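Local coordinates for ribose ABC transporter, substrate binding protein (Conexibacter woesei, PDB 4KQ9) that probably binds a sugar, possibly ribose, in the periplasm as the substrate-binding component of an ABC transporter, at residues A[135-140]-A[195-200]; A[117-122]-A[239-244]; A[223-228]-A[243-248]. The protein carries 1 engineered substitution. All coordinates share one frame; numbering follows the deposited sequence. Where two conformers were deposited one is given.

All three contacts are largely buried and lie in the same lobe or beside the crossing into the other. Interaction 1 joins neighbouring parallel strands at their C-terminal ends, so backbone hydrogen bonds carry it and a serine hydroxyl prolongs it into the loops. Interaction 2 sets helix 112-126 against strand 241-244 through side-chain packing, without a hydrogen bond between the segments. Interaction 3 takes up the same strand at Val243 and Ser244; beside a loop, with Asp225 partly exposed, it rests mainly on one backbone bond and two bridging waters. Lys119 ties them together: its NZ bonds to Tyr196 O of interaction 1 and to Thr224 OG1 of interaction 3.

Interaction 1 (A[135-140]-A[195-200]); sequences MVNGTR and YYSGDD
Val136 N donates to Tyr195 O at 2.8 Å, and Val136 O in turn accepts from Ser197 N at 3.2 Å, so both polar backbone atoms of this valine are engaged by strand 193-196 and the residue after it. Met135, a selenomethionine, runs alongside Tyr195 on one face of the sheet. Its CB leads to CG, which packs 3.9 Å from Tyr195 CB; SE then stands above the ring, 5.4 Å from the Tyr195 centroid, in a rather long Met-aromatic contact. A bend at the last torsion (chi3 62°) brings the terminal CE over the rim of the same face, 4.1 Å from Tyr195 CD1. These are parallel strands 132-136 and 193-196 of the Rossmann-like sheet in a periplasmic binding protein lobe, where the loops after the strands face the interdomain cleft. On the other face, branched Val136 sets CB 3.7 Å from Tyr196 CD2, while the Tyr196 hydroxyl bonds to Thr181. Where the strands have ended, the short serine side chain lets Ser197 OG, beside its own backbone N (chi1 -68°), accept from Gly138 N at 2.9 Å; OG also donates to a water that itself donates to Asn137 OD1, while Asn137 ND2 bonds to Val167 O.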
HETATM    1  N   MSE A 135      15.930  -7.673  -8.147  1.00 12.21           N
HETATM    2  CA  MSE A 135      14.594  -7.116  -7.932  1.00 13.48           C
HETATM    3  C   MSE A 135      13.610  -8.050  -8.520  1.00 12.05           C
HETATM    4  O   MSE A 135      13.715  -8.414  -9.712  1.00 13.51           O
HETATM    5  CB  MSE A 135      14.539  -5.699  -8.565  1.00 14.81           C
HETATM    6  CG  MSE A 135      15.431  -4.748  -7.804  1.00 18.07           C
HETATM    7 SE   MSE A 135      15.274  -2.919  -8.632  0.80 28.60          SE
HETATM    8  CE  MSE A 135      13.329  -2.557  -8.316  1.00 24.09           C
ATOM      9  N   VAL A 136      12.650  -8.442  -7.701  1.00 10.95           N
ATOM     10  CA  VAL A 136      11.510  -9.251  -8.118  1.00 11.09           C
ATOM     11  C   VAL A 136      10.263  -8.396  -7.988  1.00 11.87           C
ATOM     12  O   VAL A 136       9.647  -8.269  -6.889  1.00 11.60           O
ATOM     13  CB  VAL A 136      11.409 -10.568  -7.316  1.00 11.00           C
ATOM     14  CG1 VAL A 136      10.116 -11.380  -7.643  1.00 11.49           C
ATOM     15  CG2 VAL A 136      12.657 -11.452  -7.535  1.00 11.92           C
ATOM     16  N   ASN A 137       9.877  -7.830  -9.103  1.00 12.16           N
ATOM     17  CA  ASN A 137       8.785  -6.881  -9.156  1.00 14.44           C
ATOM     18  C   ASN A 137       7.537  -7.658  -9.373  1.00 16.65           C
ATOM     19  O   ASN A 137       7.625  -8.793  -9.803  1.00 20.18           O
ATOM     20  CB  ASN A 137       8.983  -5.844 -10.255  1.00 16.26           C
ATOM     21  CG  ASN A 137      10.221  -4.983 -10.085  1.00 17.37           C
ATOM     22  OD1 ASN A 137      10.227  -3.982  -9.324  1.00 20.47           O
ATOM     23  ND2 ASN A 137      11.267  -5.304 -10.845  1.00 16.03           N
ATOM     24  N   GLY A 138       6.369  -7.113  -8.986  1.00 17.67           N
ATOM     25  CA  GLY A 138       5.071  -7.767  -9.226  1.00 19.04           C
ATOM     26  C   GLY A 138       4.655  -7.415 -10.687  1.00 20.48           C
ATOM     27  O   GLY A 138       5.516  -7.371 -11.587  1.00 16.30           O
ATOM     28  N   THR A 139       3.358  -7.168 -10.907  1.00 21.43           N
ATOM     29  CA  THR A 139       2.773  -6.908 -12.278  1.00 20.75           C
ATOM     30  C   THR A 139       3.234  -5.669 -13.004  1.00 22.45           C
ATOM     31  O   THR A 139       3.193  -4.520 -12.525  1.00 19.31           O
ATOM     32  CB  THR A 139       1.229  -6.871 -12.153  1.00 24.06           C
ATOM     33  OG1 THR A 139       0.808  -8.043 -11.489  1.00 21.59           O
ATOM     34  CG2 THR A 139       0.554  -6.831 -13.522  1.00 25.02           C
ATOM     35  N   ARG A 140       3.741  -5.877 -14.219  1.00 24.87           N
ATOM     36  CA  ARG A 140       4.342  -4.799 -15.008  0.50 25.80           C
ATOM     37  C   ARG A 140       3.290  -3.700 -15.235  1.00 25.27           C
ATOM     38  O   ARG A 140       2.146  -4.003 -15.462  1.00 21.94           O
ATOM     39  CB  ARG A 140       4.862  -5.419 -16.325  0.50 28.89           C
ATOM     40  CG  ARG A 140       5.710  -4.523 -17.207  0.50 30.54           C
ATOM     41  CD  ARG A 140       6.664  -5.375 -18.049  0.50 29.54           C
ATOM     42  NE  ARG A 140       7.994  -4.771 -18.120  0.50 28.01           N
ATOM     43  CZ  ARG A 140       9.092  -5.454 -18.389  0.50 29.25           C
ATOM     44  NH1 ARG A 140      10.237  -4.821 -18.443  0.50 31.06           N
ATOM     45  NH2 ARG A 140       9.047  -6.761 -18.633  0.50 28.61           N
ATOM     46  N   TYR A 195      15.061  -7.550  -3.487  1.00 11.63           N
ATOM     47  CA  TYR A 195      13.989  -6.603  -3.279  1.00 11.14           C
ATOM     48  C   TYR A 195      12.717  -7.264  -3.893  1.00 11.24           C
ATOM     49  O   TYR A 195      12.782  -7.676  -5.032  1.00 10.54           O
ATOM     50  CB  TYR A 195      14.334  -5.363  -4.091  1.00 14.37           C
ATOM     51  CG  TYR A 195      13.320  -4.271  -4.079  1.00 15.68           C
ATOM     52  CD1 TYR A 195      12.139  -4.340  -4.799  1.00 18.53           C
ATOM     53  CD2 TYR A 195      13.591  -3.134  -3.361  1.00 19.57           C
ATOM     54  CE1 TYR A 195      11.234  -3.273  -4.746  1.00 21.05           C
ATOM     55  CE2 TYR A 195      12.741  -2.086  -3.334  1.00 20.64           C
ATOM     56  CZ  TYR A 195      11.555  -2.171  -3.962  1.00 22.34           C
ATOM     57  OH  TYR A 195      10.751  -1.056  -3.794  1.00 29.77           O
ATOM     58  N   TYR A 196      11.606  -7.338  -3.167  1.00  9.95           N
ATOM     59  CA  TYR A 196      10.312  -7.826  -3.649  1.00 10.59           C
ATOM     60  C   TYR A 196       9.286  -6.673  -3.558  1.00 12.42           C
ATOM     61  O   TYR A 196       9.285  -5.906  -2.585  1.00 11.94           O
ATOM     62  CB  TYR A 196       9.838  -9.015  -2.780  1.00  9.66           C
ATOM     63  CG  TYR A 196      10.728 -10.199  -2.868  1.00  9.60           C
ATOM     64  CD1 TYR A 196      11.912 -10.281  -2.110  1.00  9.04           C
ATOM     65  CD2 TYR A 196      10.448 -11.241  -3.773  1.00  9.69           C
ATOM     66  CE1 TYR A 196      12.742 -11.386  -2.238  1.00 10.28           C
ATOM     67  CE2 TYR A 196      11.259 -12.375  -3.882  1.00 10.22           C
ATOM     68  CZ  TYR A 196      12.422 -12.442  -3.142  1.00 10.11           C
ATOM     69  OH  TYR A 196      13.282 -13.466  -3.209  1.00 11.84           O
ATOM     70  N   SER A 197       8.447  -6.486  -4.585  1.00 11.86           N
ATOM     71  CA  SER A 197       7.439  -5.439  -4.561  1.00 12.61           C
ATOM     72  C   SER A 197       6.557  -5.579  -3.332  1.00 13.08           C
ATOM     73  O   SER A 197       6.107  -4.568  -2.764  1.00 13.73           O
ATOM     74  CB  SER A 197       6.512  -5.560  -5.804  1.00 13.19           C
ATOM     75  OG  SER A 197       7.254  -5.250  -6.965  1.00 15.81           O
ATOM     76  N   GLY A 198       6.272  -6.822  -2.958  1.00 12.66           N
ATOM     77  CA  GLY A 198       5.381  -7.106  -1.826  1.00 13.59           C
ATOM     78  C   GLY A 198       5.744  -8.305  -1.042  1.00 13.35           C
ATOM     79  O   GLY A 198       6.552  -9.183  -1.512  1.00 13.47           O
ATOM     80  N   ASP A 199       5.213  -8.366   0.197  1.00 14.15           N
ATOM     81  CA  ASP A 199       5.522  -9.491   1.140  1.00 14.56           C
ATOM     82  C   ASP A 199       5.228 -10.871   0.652  1.00 13.24           C
ATOM     83  O   ASP A 199       5.996 -11.740   0.915  1.00 12.13           O
ATOM     84  CB  ASP A 199       4.762  -9.367   2.508  1.00 16.55           C
ATOM     85  CG  ASP A 199       5.279  -8.227   3.391  1.00 19.12           C
ATOM     86  OD1 ASP A 199       6.482  -7.848   3.260  1.00 21.68           O
ATOM     87  OD2 ASP A 199       4.511  -7.743   4.292  1.00 21.57           O
ATOM     88  N   ASP A 200       4.118 -11.086  -0.047  1.00 15.36           N
ATOM     89  CA  ASP A 200       3.817 -12.455  -0.395  1.00 16.59           C
ATOM     90  C   ASP A 200       4.886 -12.991  -1.394  1.00 13.71           C
ATOM     91  O   ASP A 200       5.245 -14.143  -1.384  1.00 18.12           O
ATOM     92  CB  ASP A 200       2.447 -12.526  -0.989  1.00 19.57           C
ATOM     93  CG  ASP A 200       1.340 -12.525   0.080  1.00 23.77           C
ATOM     94  OD1 ASP A 200       1.623 -12.895   1.261  1.00 26.14           O
ATOM     95  OD2 ASP A 200       0.226 -12.125  -0.325  1.00 25.82           O
TER
HETATM   96  O   HOH W   1       8.586  -2.898  -7.541  1.00 18.56           O

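Interaction 2 (A[117-122]-A[239-244]); sequences RLKATY and MALTVS
The ring of Tyr122 receives Leu241 on one face: Leu241 CB stands 4.2 Å from the ring centroid and only 14° off the normal, a CH-pi contact, and Leu241 CD1 lies over the same face near Tyr122 CD1. Ala240 CB meets the ring obliquely, 3.7 Å from Tyr122 CE2; a methyl is small enough to fit against the ring at this distance. With CG anti to the backbone N (chi1 -177°), Tyr122 reaches out from the helix and slides past the oppositely directed Leu241, whose CD2 tucks 3.6 Å from Tyr122 CB at the root of the ring. The forked leucine thus touches both the ring and its stem. Putting an alanine in place of Tyr122 would probably leave Leu241 CB and CD1 without the face they lie against and open a gap beside Ala240. One turn back, Lys119 offers its aliphatic part: CG packs 4.0 Å from Val243 CG2 and a similar distance from Leu241 CD2. Its length lets NZ reach past these apolar groups to Thr224 OG1 and Tyr196 O, which both accept from it. The axes of helix segment 117-122 and strand 241-244 run nearly antiparallel, at 162°, and 9.5 Å apart. Alternate residues Leu241 and Val243 face the helix, so helix 112-126 packs on strand 241-244, which pairs antiparallel with strand 277-280, in an alpha/beta lobe of the periplasmic binding protein fold.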
ATOM      1  N   ARG A 117      12.413   3.888  -1.845  1.00 18.61           N
ATOM      2  CA  ARG A 117      13.652   4.480  -1.322  0.50 21.01           C
ATOM      3  C   ARG A 117      13.995   3.958   0.052  1.00 20.53           C
ATOM      4  O   ARG A 117      15.178   3.769   0.384  1.00 17.48           O
ATOM      5  CB  ARG A 117      13.541   6.017  -1.242  0.50 23.33           C
ATOM      6  CG  ARG A 117      13.626   6.710  -2.588  0.50 26.83           C
ATOM      7  CD  ARG A 117      13.743   8.241  -2.493  0.50 28.95           C
ATOM      8  NE  ARG A 117      12.468   8.859  -2.804  0.50 31.95           N
ATOM      9  CZ  ARG A 117      11.570   9.208  -1.886  0.50 30.86           C
ATOM     10  NH1 ARG A 117      10.443   9.726  -2.274  0.50 29.38           N
ATOM     11  NH2 ARG A 117      11.814   9.054  -0.589  0.50 30.81           N
ATOM     12  N   LEU A 118      12.991   3.749   0.886  1.00 17.72           N
ATOM     13  CA  LEU A 118      13.275   3.200   2.206  1.00 19.50           C
ATOM     14  C   LEU A 118      13.892   1.779   2.128  1.00 16.88           C
ATOM     15  O   LEU A 118      14.881   1.426   2.870  1.00 16.39           O
ATOM     16  CB  LEU A 118      12.018   3.116   3.070  1.00 21.24           C
ATOM     17  CG  LEU A 118      11.331   4.452   3.443  1.00 26.18           C
ATOM     18  CD1 LEU A 118      10.014   4.103   4.118  1.00 26.81           C
ATOM     19  CD2 LEU A 118      12.233   5.301   4.345  1.00 30.89           C
ATOM     20  N   LYS A 119      13.306   0.973   1.244  1.00 14.66           N
ATOM     21  CA  LYS A 119      13.762  -0.399   1.048  1.00 13.81           C
ATOM     22  C   LYS A 119      15.191  -0.484   0.457  1.00 13.36           C
ATOM     23  O   LYS A 119      16.026  -1.252   0.954  1.00 14.84           O
ATOM     24  CB  LYS A 119      12.742  -1.164   0.181  1.00 13.05           C
ATOM     25  CG  LYS A 119      11.469  -1.493   0.984  1.00 13.95           C
ATOM     26  CD  LYS A 119      10.294  -1.699  -0.004  1.00 15.71           C
ATOM     27  CE  LYS A 119      10.074  -3.130  -0.382  1.00 16.44           C
ATOM     28  NZ  LYS A 119       8.984  -3.469  -1.370  1.00 15.84           N
ATOM     29  N   ALA A 120      15.405   0.287  -0.567  1.00 14.05           N
ATOM     30  CA  ALA A 120      16.690   0.360  -1.244  1.00 17.32           C
ATOM     31  C   ALA A 120      17.783   0.914  -0.343  1.00 20.02           C
ATOM     32  O   ALA A 120      18.907   0.344  -0.321  1.00 20.36           O
ATOM     33  CB  ALA A 120      16.573   1.099  -2.526  1.00 17.44           C
ATOM     34  N   THR A 121      17.451   1.928   0.495  1.00 18.33           N
ATOM     35  CA  THR A 121      18.387   2.484   1.436  1.00 19.23           C
ATOM     36  C   THR A 121      18.759   1.534   2.564  1.00 18.74           C
ATOM     37  O   THR A 121      19.951   1.475   2.989  1.00 19.80           O
ATOM     38  CB  THR A 121      17.844   3.821   2.007  1.00 19.72           C
ATOM     39  OG1 THR A 121      17.534   4.646   0.922  1.00 17.47           O
ATOM     40  CG2 THR A 121      18.838   4.502   2.889  1.00 25.42           C
ATOM     41  N   TYR A 122      17.774   0.766   3.057  1.00 15.81           N
ATOM     42  CA  TYR A 122      18.024  -0.215   4.031  1.00 17.38           C
ATOM     43  C   TYR A 122      19.126  -1.171   3.516  1.00 17.71           C
ATOM     44  O   TYR A 122      20.051  -1.543   4.283  1.00 16.93           O
ATOM     45  CB  TYR A 122      16.747  -1.007   4.376  1.00 18.41           C
ATOM     46  CG  TYR A 122      16.963  -1.992   5.454  1.00 20.59           C
ATOM     47  CD1 TYR A 122      16.900  -1.586   6.787  1.00 21.90           C
ATOM     48  CD2 TYR A 122      17.272  -3.312   5.166  1.00 21.85           C
ATOM     49  CE1 TYR A 122      17.081  -2.481   7.792  1.00 23.22           C
ATOM     50  CE2 TYR A 122      17.489  -4.228   6.167  1.00 23.23           C
ATOM     51  CZ  TYR A 122      17.385  -3.783   7.489  1.00 24.44           C
ATOM     52  OH  TYR A 122      17.611  -4.614   8.510  1.00 29.87           O
HETATM   53  N   MSE A 239      13.567 -12.777   6.859  1.00 15.52           N
HETATM   54  CA  MSE A 239      13.365 -11.527   6.076  1.00 16.70           C
HETATM   55  C   MSE A 239      14.029 -10.420   6.825  1.00 16.96           C
HETATM   56  O   MSE A 239      14.051 -10.459   8.073  1.00 18.31           O
HETATM   57  CB  MSE A 239      11.899 -11.194   5.975  1.00 19.34           C
HETATM   58  CG  MSE A 239      11.247 -12.026   4.883  1.00 25.79           C
HETATM   59 SE   MSE A 239       9.395 -11.410   4.539  0.80 38.83          SE
HETATM   60  CE  MSE A 239       9.624  -9.568   4.742  1.00 16.15           C
ATOM     61  N   ALA A 240      14.577  -9.424   6.136  1.00 14.68           N
ATOM     62  CA  ALA A 240      15.273  -8.299   6.808  1.00 15.59           C
ATOM     63  C   ALA A 240      14.362  -7.128   7.127  1.00 15.16           C
ATOM     64  O   ALA A 240      14.567  -6.473   8.144  1.00 15.65           O
ATOM     65  CB  ALA A 240      16.449  -7.803   5.983  1.00 15.63           C
ATOM     66  N   LEU A 241      13.454  -6.784   6.212  1.00 12.30           N
ATOM     67  CA  LEU A 241      12.639  -5.562   6.347  1.00 11.72           C
ATOM     68  C   LEU A 241      11.299  -5.753   5.676  1.00 10.73           C
ATOM     69  O   LEU A 241      11.217  -6.336   4.562  1.00  9.63           O
ATOM     70  CB  LEU A 241      13.325  -4.392   5.664  1.00 12.75           C
ATOM     71  CG  LEU A 241      12.689  -2.990   5.611  1.00 14.41           C
ATOM     72  CD1 LEU A 241      12.989  -2.347   6.925  1.00 16.73           C
ATOM     73  CD2 LEU A 241      13.306  -2.049   4.553  1.00 16.11           C
ATOM     74  N   THR A 242      10.262  -5.274   6.308  1.00  9.69           N
ATOM     75  CA  THR A 242       9.022  -5.041   5.592  1.00 11.16           C
ATOM     76  C   THR A 242       8.501  -3.645   5.909  1.00 11.27           C
ATOM     77  O   THR A 242       8.939  -3.008   6.904  1.00 11.59           O
ATOM     78  CB  THR A 242       7.991  -6.125   5.958  1.00 12.12           C
ATOM     79  OG1 THR A 242       6.827  -5.996   5.136  1.00 12.41           O
ATOM     80  CG2 THR A 242       7.582  -6.058   7.409  1.00 12.45           C
ATOM     81  N   VAL A 243       7.549  -3.161   5.126  1.00 11.47           N
ATOM     82  CA  VAL A 243       7.038  -1.820   5.321  1.00 11.31           C
ATOM     83  C   VAL A 243       5.513  -1.900   5.479  1.00 11.22           C
ATOM     84  O   VAL A 243       4.833  -2.497   4.622  1.00 11.08           O
ATOM     85  CB  VAL A 243       7.424  -0.890   4.173  1.00 12.16           C
ATOM     86  CG1 VAL A 243       6.960   0.586   4.428  1.00 12.85           C
ATOM     87  CG2 VAL A 243       8.929  -0.889   4.019  1.00 14.09           C
ATOM     88  N   SER A 244       4.971  -1.297   6.545  1.00 10.84           N
ATOM     89  CA  SER A 244       3.487  -1.125   6.692  1.00 11.09           C
ATOM     90  C   SER A 244       3.000   0.151   6.014  1.00 11.19           C
ATOM     91  O   SER A 244       3.652   1.198   6.123  1.00  9.73           O
ATOM     92  CB  SER A 244       3.118  -1.076   8.131  1.00 12.60           C
ATOM     93  OG  SER A 244       1.778  -0.695   8.242  1.00 12.40           O
TER

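Interaction 3 (A[223-228]-A[243-248]); sequences GTDANE and VSQCAY
Thr224 and Asp225 meet Val243 where strand 241-244 leaves one alpha/beta lobe of the periplasmic binding protein fold on its way to helix 247-264, which packs against helix 20-35. The direct polar link is a backbone one: Asp225 N donates to Val243 O at 2.7 Å. Two waters add bridges. One donates to Asp225 O and accepts from Gln245 N, at 2.9 and 3.0 Å; the other donates both to Asp225 OD1 and to Gln245 OE1. The carboxylate and the amide lie side by side, their planes only 21° apart, and since OD1 and OE1 are both acceptors a donating water suits the space between them. The long glutamine also reaches beyond the contact, with NE2 bonded to Ser110 OG and OE1 to a bound glycerol, probably from the crystallisation liquor. The van der Waals contacts are few. With OG1 beside the backbone N (chi1 -63°), Thr224 CG2 is left anti to it and rests 3.6 Å from Val243 O. The apolar touch is that of Ala226 CB, 3.8 Å from Ser244 CB, where small side chains let the two backbones come near. Past the strand, Cys246 forms a disulfide with Cys296, and Ser244 closes an ST turn in which its OG accepts from Cys246 N at 2.9 Å while also bonding to Glu297 OE2.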
ATOM      1  N   GLY A 223      10.462  -6.569   1.618  1.00 12.18           N
ATOM      2  CA  GLY A 223       9.091  -6.612   1.029  1.00 12.55           C
ATOM      3  C   GLY A 223       8.250  -5.447   1.547  1.00 13.79           C
ATOM      4  O   GLY A 223       8.785  -4.575   2.202  1.00 13.72           O
ATOM      5  N   THR A 224       6.962  -5.420   1.258  1.00 13.92           N
ATOM      6  CA  THR A 224       6.038  -4.427   1.687  1.00 14.86           C
ATOM      7  C   THR A 224       4.713  -5.135   2.038  1.00 15.50           C
ATOM      8  O   THR A 224       4.302  -6.020   1.357  1.00 16.20           O
ATOM      9  CB  THR A 224       5.772  -3.394   0.577  1.00 15.17           C
ATOM     10  OG1 THR A 224       6.968  -2.702   0.266  1.00 18.45           O
ATOM     11  CG2 THR A 224       4.751  -2.422   0.987  1.00 13.90           C
ATOM     12  N   ASP A 225       4.111  -4.661   3.101  1.00 15.06           N
ATOM     13  CA  ASP A 225       2.762  -4.906   3.575  1.00 17.77           C
ATOM     14  C   ASP A 225       2.742  -5.153   5.079  1.00 15.93           C
ATOM     15  O   ASP A 225       1.767  -4.940   5.708  1.00 16.54           O
ATOM     16  CB  ASP A 225       2.053  -6.085   2.900  1.00 18.58           C
ATOM     17  CG  ASP A 225       1.619  -5.781   1.466  1.00 21.67           C
ATOM     18  OD1 ASP A 225       1.619  -4.624   1.074  1.00 23.15           O
ATOM     19  OD2 ASP A 225       1.392  -6.741   0.743  1.00 24.71           O
ATOM     20  N   ALA A 226       3.839  -5.641   5.603  1.00 13.94           N
ATOM     21  CA  ALA A 226       3.884  -6.017   6.997  1.00 14.56           C
ATOM     22  C   ALA A 226       2.713  -6.945   7.300  1.00 16.28           C
ATOM     23  O   ALA A 226       2.027  -6.766   8.264  1.00 16.14           O
ATOM     24  CB  ALA A 226       3.833  -4.797   7.890  1.00 15.72           C
ATOM     25  N   ASN A 227       2.496  -7.937   6.466  1.00 14.96           N
ATOM     26  CA  ASN A 227       1.515  -8.961   6.786  1.00 16.38           C
ATOM     27  C   ASN A 227       1.990  -9.887   7.883  1.00 16.13           C
ATOM     28  O   ASN A 227       3.116  -9.887   8.289  1.00 16.41           O
ATOM     29  CB  ASN A 227       1.024  -9.692   5.573  1.00 16.24           C
ATOM     30  CG  ASN A 227       2.063 -10.621   4.972  1.00 17.30           C
ATOM     31  OD1 ASN A 227       2.884 -11.146   5.616  1.00 17.49           O
ATOM     32  ND2 ASN A 227       1.942 -10.825   3.727  1.00 18.78           N
ATOM     33  N   GLU A 228       1.084 -10.700   8.352  1.00 17.54           N
ATOM     34  CA  GLU A 228       1.421 -11.544   9.483  1.00 19.39           C
ATOM     35  C   GLU A 228       2.594 -12.508   9.198  1.00 16.60           C
ATOM     36  O   GLU A 228       3.441 -12.733  10.034  1.00 14.89           O
ATOM     37  CB  GLU A 228       0.155 -12.308   9.912  1.00 27.61           C
ATOM     38  CG  GLU A 228       0.394 -13.271  11.052  1.00 36.21           C
ATOM     39  CD  GLU A 228      -0.866 -14.060  11.451  1.00 48.98           C
ATOM     40  OE1 GLU A 228      -1.849 -13.419  11.881  1.00 52.10           O
ATOM     41  OE2 GLU A 228      -0.854 -15.325  11.360  1.00 52.12           O
ATOM     42  N   VAL A 243       7.549  -3.161   5.126  1.00 11.47           N
ATOM     43  CA  VAL A 243       7.038  -1.820   5.321  1.00 11.31           C
ATOM     44  C   VAL A 243       5.513  -1.900   5.479  1.00 11.22           C
ATOM     45  O   VAL A 243       4.833  -2.497   4.622  1.00 11.08           O
ATOM     46  CB  VAL A 243       7.424  -0.890   4.173  1.00 12.16           C
ATOM     47  CG1 VAL A 243       6.960   0.586   4.428  1.00 12.85           C
ATOM     48  CG2 VAL A 243       8.929  -0.889   4.019  1.00 14.09           C
ATOM     49  N   SER A 244       4.971  -1.297   6.545  1.00 10.84           N
ATOM     50  CA  SER A 244       3.487  -1.125   6.692  1.00 11.09           C
ATOM     51  C   SER A 244       3.000   0.151   6.014  1.00 11.19           C
ATOM     52  O   SER A 244       3.652   1.198   6.123  1.00  9.73           O
ATOM     53  CB  SER A 244       3.118  -1.076   8.131  1.00 12.60           C
ATOM     54  OG  SER A 244       1.778  -0.695   8.242  1.00 12.40           O
ATOM     55  N   GLN A 245       1.889   0.036   5.273  1.00 10.65           N
ATOM     56  CA  GLN A 245       1.237   1.181   4.680  1.00 11.95           C
ATOM     57  C   GLN A 245       0.163   1.724   5.585  1.00 10.90           C
ATOM     58  O   GLN A 245      -0.584   2.550   5.158  1.00 11.69           O
ATOM     59  CB  GLN A 245       0.592   0.736   3.393  1.00 14.53           C
ATOM     60  CG  GLN A 245       1.606   0.368   2.336  1.00 17.29           C
ATOM     61  CD  GLN A 245       0.900   0.133   0.997  1.00 21.23           C
ATOM     62  OE1 GLN A 245       0.855  -0.989   0.505  1.00 24.33           O
ATOM     63  NE2 GLN A 245       0.296   1.170   0.451  1.00 21.14           N
ATOM     64  N   CYS A 246       0.064   1.237   6.831  1.00 10.89           N
ATOM     65  CA  CYS A 246      -0.754   1.875   7.878  1.00 11.80           C
ATOM     66  C   CYS A 246      -2.228   2.016   7.493  1.00 11.81           C
ATOM     67  O   CYS A 246      -2.782   3.118   7.479  1.00 10.75           O
ATOM     68  CB  CYS A 246      -0.167   3.228   8.186  1.00 13.46           C
ATOM     69  SG  CYS A 246       1.497   3.106   8.916  1.00 15.89           S
ATOM     70  N   ALA A 247      -2.818   0.895   7.131  1.00 11.23           N
ATOM     71  CA  ALA A 247      -4.188   0.839   6.600  1.00 12.51           C
ATOM     72  C   ALA A 247      -5.169   1.484   7.537  1.00 13.35           C
ATOM     73  O   ALA A 247      -6.067   2.252   7.129  1.00 11.45           O
ATOM     74  CB  ALA A 247      -4.571  -0.589   6.378  1.00 13.52           C
ATOM     75  N   TYR A 248      -5.033   1.181   8.817  1.00 15.12           N
ATOM     76  CA  TYR A 248      -5.941   1.736   9.820  1.00 15.75           C
ATOM     77  C   TYR A 248      -5.904   3.270   9.872  1.00 15.57           C
ATOM     78  O   TYR A 248      -6.962   3.944   9.922  1.00 14.10           O
ATOM     79  CB  TYR A 248      -5.604   1.161  11.210  1.00 18.00           C
ATOM     80  CG  TYR A 248      -6.686   1.490  12.246  1.00 20.42           C
ATOM     81  CD1 TYR A 248      -7.791   0.686  12.398  1.00 23.11           C
ATOM     82  CD2 TYR A 248      -6.559   2.591  13.075  1.00 22.28           C
ATOM     83  CE1 TYR A 248      -8.779   0.986  13.357  1.00 25.34           C
ATOM     84  CE2 TYR A 248      -7.520   2.889  14.022  1.00 23.36           C
ATOM     85  CZ  TYR A 248      -8.623   2.086  14.134  1.00 24.68           C
ATOM     86  OH  TYR A 248      -9.549   2.390  15.081  1.00 29.69           O
TER
HETATM   87  O   HOH W   2       0.399  -2.529   4.961  1.00 17.37           O
HETATM   88  O   HOH W   3      -0.050  -3.093   2.251  1.00 31.03           O